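Nicotinate-nucleotide--dimethylbenzimidazole phosphoribosyltransferase (Thermus thermophilus HB8, PDB 1WX1) probably catalyses the transfer of the phosphoribosyl group of nicotinate mononucleotide to 5,6-dimethylbenzimidazole, giving alpha-ribazole 5'-phosphate for cobalamin synthesis. Local coordinates at residues T168-A177 against K201-L212. Residues are numbered along the deposited sequence; the frame is centred on the assembly and turned at random.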
loop_
_atom_site.group_PDB
_atom_site.type_symbol
_atom_site.label_atom_id
_atom_site.label_comp_id
_atom_site.label_asym_id
_atom_site.label_seq_id
_atom_site.Cartn_x
_atom_site.Cartn_y
_atom_site.Cartn_z
ATOM N N THR A 168 12.302 1.560 21.638
ATOM C CA THR A 168 11.021 2.259 21.650
ATOM C C THR A 168 10.962 3.139 22.903
ATOM O O THR A 168 10.241 4.130 22.944
ATOM C CB THR A 168 9.819 1.283 21.627
ATOM O OG1 THR A 168 9.786 0.523 22.837
ATOM C CG2 THR A 168 9.935 0.335 20.443
ATOM N N THR A 169 11.736 2.784 23.925
ATOM C CA THR A 169 11.764 3.588 25.133
ATOM C C THR A 169 12.608 4.826 24.847
ATOM O O THR A 169 12.220 5.942 25.194
ATOM C CB THR A 169 12.353 2.801 26.328
ATOM O OG1 THR A 169 11.487 1.706 26.638
ATOM C CG2 THR A 169 12.463 3.692 27.559
ATOM N N ALA A 170 13.754 4.631 24.198
ATOM C CA ALA A 170 14.624 5.749 23.844
ATOM C C ALA A 170 13.882 6.660 22.859
ATOM O O ALA A 170 14.008 7.882 22.922
ATOM C CB ALA A 170 15.922 5.240 23.207
ATOM N N ALA A 171 13.113 6.058 21.953
ATOM C CA ALA A 171 12.355 6.833 20.972
ATOM C C ALA A 171 11.273 7.657 21.676
ATOM O O ALA A 171 11.011 8.798 21.296
ATOM C CB ALA A 171 11.723 5.905 19.943
ATOM N N ALA A 172 10.653 7.074 22.700
ATOM C CA ALA A 172 9.612 7.768 23.452
ATOM C C ALA A 172 10.207 8.959 24.197
ATOM O O ALA A 172 9.614 10.041 24.232
ATOM C CB ALA A 172 8.944 6.810 24.435
ATOM N N ALA A 173 11.383 8.759 24.786
ATOM C CA ALA A 173 12.049 9.816 25.530
ATOM C C ALA A 173 12.435 10.966 24.609
ATOM O O ALA A 173 12.179 12.140 24.915
ATOM C CB ALA A 173 13.290 9.264 26.229
ATOM N N LEU A 174 13.047 10.626 23.480
ATOM C CA LEU A 174 13.472 11.628 22.515
ATOM C C LEU A 174 12.267 12.373 21.950
ATOM O O LEU A 174 12.301 13.594 21.783
ATOM C CB LEU A 174 14.259 10.970 21.380
ATOM C CG LEU A 174 14.748 11.910 20.272
ATOM C CD1 LEU A 174 15.618 13.007 20.877
ATOM C CD2 LEU A 174 15.538 11.117 19.237
ATOM N N THR A 175 11.199 11.640 21.662
ATOM C CA THR A 175 10.002 12.264 21.113
ATOM C C THR A 175 9.390 13.221 22.132
ATOM O O THR A 175 9.061 14.364 21.808
ATOM C CB THR A 175 8.968 11.207 20.708
ATOM O OG1 THR A 175 9.511 10.387 19.664
ATOM C CG2 THR A 175 7.685 11.871 20.212
ATOM N N ALA A 176 9.245 12.754 23.368
ATOM C CA ALA A 176 8.679 13.580 24.427
ATOM C C ALA A 176 9.515 14.843 24.631
ATOM O O ALA A 176 8.974 15.945 24.759
ATOM C CB ALA A 176 8.597 12.779 25.732
ATOM N N ALA A 177 10.835 14.688 24.641
ATOM C CA ALA A 177 11.734 15.814 24.839
ATOM C C ALA A 177 11.649 16.851 23.716
ATOM O O ALA A 177 11.564 18.053 23.977
ATOM C CB ALA A 177 13.169 15.316 24.988
ATOM N N LYS A 201 8.512 1.791 31.632
ATOM C CA LYS A 201 8.932 2.562 30.460
ATOM C C LYS A 201 8.592 4.021 30.699
ATOM O O LYS A 201 9.427 4.886 30.471
ATOM C CB LYS A 201 8.267 2.061 29.167
ATOM C CG LYS A 201 8.658 0.642 28.799
ATOM C CD LYS A 201 8.709 0.439 27.294
ATOM C CE LYS A 201 7.361 0.631 26.641
ATOM N NZ LYS A 201 7.439 0.319 25.184
ATOM N N ARG A 202 7.383 4.286 31.196
ATOM C CA ARG A 202 6.976 5.657 31.470
ATOM C C ARG A 202 7.898 6.298 32.498
ATOM O O ARG A 202 8.271 7.468 32.366
ATOM C CB ARG A 202 5.541 5.714 31.995
ATOM C CG ARG A 202 4.501 5.179 31.034
ATOM C CD ARG A 202 3.186 4.983 31.758
ATOM N NE ARG A 202 2.203 4.260 30.959
ATOM C CZ ARG A 202 1.135 3.660 31.474
ATOM N NH1 ARG A 202 0.927 3.697 32.783
ATOM N NH2 ARG A 202 0.264 3.044 30.687
ATOM N N GLN A 203 8.248 5.538 33.540
ATOM C CA GLN A 203 9.139 6.076 34.563
ATOM C C GLN A 203 10.503 6.380 33.975
ATOM O O GLN A 203 11.094 7.409 34.275
ATOM C CB GLN A 203 9.281 5.128 35.746
ATOM C CG GLN A 203 8.575 5.627 36.996
ATOM C CD GLN A 203 9.412 5.503 38.244
ATOM O OE1 GLN A 203 9.039 4.777 39.177
ATOM N NE2 GLN A 203 10.546 6.192 38.276
ATOM N N ALA A 204 10.984 5.497 33.110
ATOM C CA ALA A 204 12.285 5.685 32.476
ATOM C C ALA A 204 12.271 6.980 31.685
ATOM O O ALA A 204 13.218 7.759 31.745
ATOM C CB ALA A 204 12.608 4.502 31.551
ATOM N N VAL A 205 11.176 7.211 30.966
ATOM C CA VAL A 205 11.029 8.422 30.170
ATOM C C VAL A 205 10.977 9.655 31.070
ATOM O O VAL A 205 11.642 10.658 30.805
ATOM C CB VAL A 205 9.741 8.374 29.302
ATOM C CG1 VAL A 205 9.505 9.730 28.627
ATOM C CG2 VAL A 205 9.871 7.285 28.251
ATOM N N ALA A 206 10.189 9.577 32.137
ATOM C CA ALA A 206 10.067 10.698 33.059
ATOM C C ALA A 206 11.421 11.049 33.668
ATOM O O ALA A 206 11.750 12.221 33.828
ATOM C CB ALA A 206 9.057 10.365 34.163
ATOM N N ARG A 207 12.210 10.031 34.005
ATOM C CA ARG A 207 13.524 10.257 34.599
ATOM C C ARG A 207 14.428 10.994 33.621
ATOM O O ARG A 207 15.112 11.948 33.990
ATOM C CB ARG A 207 14.175 8.924 34.980
ATOM C CG ARG A 207 13.302 8.027 35.836
ATOM C CD ARG A 207 13.680 8.059 37.299
ATOM N NE ARG A 207 14.959 7.399 37.543
ATOM C CZ ARG A 207 15.422 7.100 38.752
ATOM N NH1 ARG A 207 14.709 7.401 39.828
ATOM N NH2 ARG A 207 16.602 6.511 38.885
ATOM N N ALA A 208 14.430 10.545 32.371
ATOM C CA ALA A 208 15.260 11.161 31.344
ATOM C C ALA A 208 14.895 12.626 31.131
ATOM O O ALA A 208 15.769 13.487 31.046
ATOM C CB ALA A 208 15.121 10.387 30.031
ATOM N N LEU A 209 13.600 12.906 31.043
ATOM C CA LEU A 209 13.135 14.273 30.833
ATOM C C LEU A 209 13.573 15.165 31.989
ATOM O O LEU A 209 13.963 16.311 31.787
ATOM C CB LEU A 209 11.609 14.299 30.700
ATOM C CG LEU A 209 11.027 13.578 29.476
ATOM C CD1 LEU A 209 9.511 13.593 29.548
ATOM C CD2 LEU A 209 11.510 14.255 28.195
ATOM N N ALA A 210 13.522 14.620 33.200
ATOM C CA ALA A 210 13.912 15.366 34.392
ATOM C C ALA A 210 15.353 15.872 34.332
ATOM O O ALA A 210 15.695 16.853 34.992
ATOM C CB ALA A 210 13.713 14.505 35.636
ATOM N N ARG A 211 16.203 15.220 33.544
ATOM C CA ARG A 211 17.591 15.659 33.453
ATOM C C ARG A 211 17.770 16.849 32.512
ATOM O O ARG A 211 18.807 17.505 32.525
ATOM C CB ARG A 211 18.501 14.511 32.997
ATOM C CG ARG A 211 18.645 13.366 34.002
ATOM C CD ARG A 211 19.849 12.486 33.653
ATOM N NE ARG A 211 19.746 11.907 32.314
ATOM C CZ ARG A 211 18.951 10.890 31.990
ATOM N NH1 ARG A 211 18.185 10.320 32.912
ATOM N NH2 ARG A 211 18.904 10.452 30.733
ATOM N N LEU A 212 16.755 17.128 31.702
ATOM C CA LEU A 212 16.817 18.231 30.749
ATOM C C LEU A 212 16.662 19.612 31.393
ATOM O O LEU A 212 16.057 19.745 32.453
ATOM C CB LEU A 212 15.744 18.039 29.676
ATOM C CG LEU A 212 15.869 16.737 28.875
ATOM C CD1 LEU A 212 14.698 16.593 27.919
ATOM C CD2 LEU A 212 17.185 16.744 28.121
#
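Lys201 opens the contact by running its bent chain past Thr169 to Thr168, where two helices of the CobT-family alpha/beta fold, built on a parallel sheet, pack together. Segments 168-177 and 201-210, parts of helices 167-179 and 195-210, cross at -44° with their axes 9.1 Å apart, and the packing between them is buried and mostly apolar. The Thr168 side chain is about 11 Å from that of Glu304, the predicted proton acceptor. Lys201 CD lies 3.1 Å from Thr169 OG1, and turns at chi2 and chi3 carry NZ on to its main partner, Gly188 O; a weak hydrogen bond to Thr168 OG1 (3.3 Å) supplements it. Val205 is then the knob, set in a hole of Thr169, Ala172, Ala173 and Ala176. With CG1 anti to the backbone N (chi1 172°), its two methyls divide the hole between them: CG2 meets Ala172 CB at 4.0 Å, while CG1 lies against Ala173 CA at the same distance. The small alanines let the backbones close to 5.0 Å between Ala173 CA and Val205 CA. Ala208 adds a methyl contact with Ala173, and Val225 of helix 218-225 packs on both. Leu209 forks over the next turn, CD1 on Ala176 CB and CD2 near Ala177 N. Leu212 points toward segment 168-177, its CD1 3.5 Å from Ala177 CB.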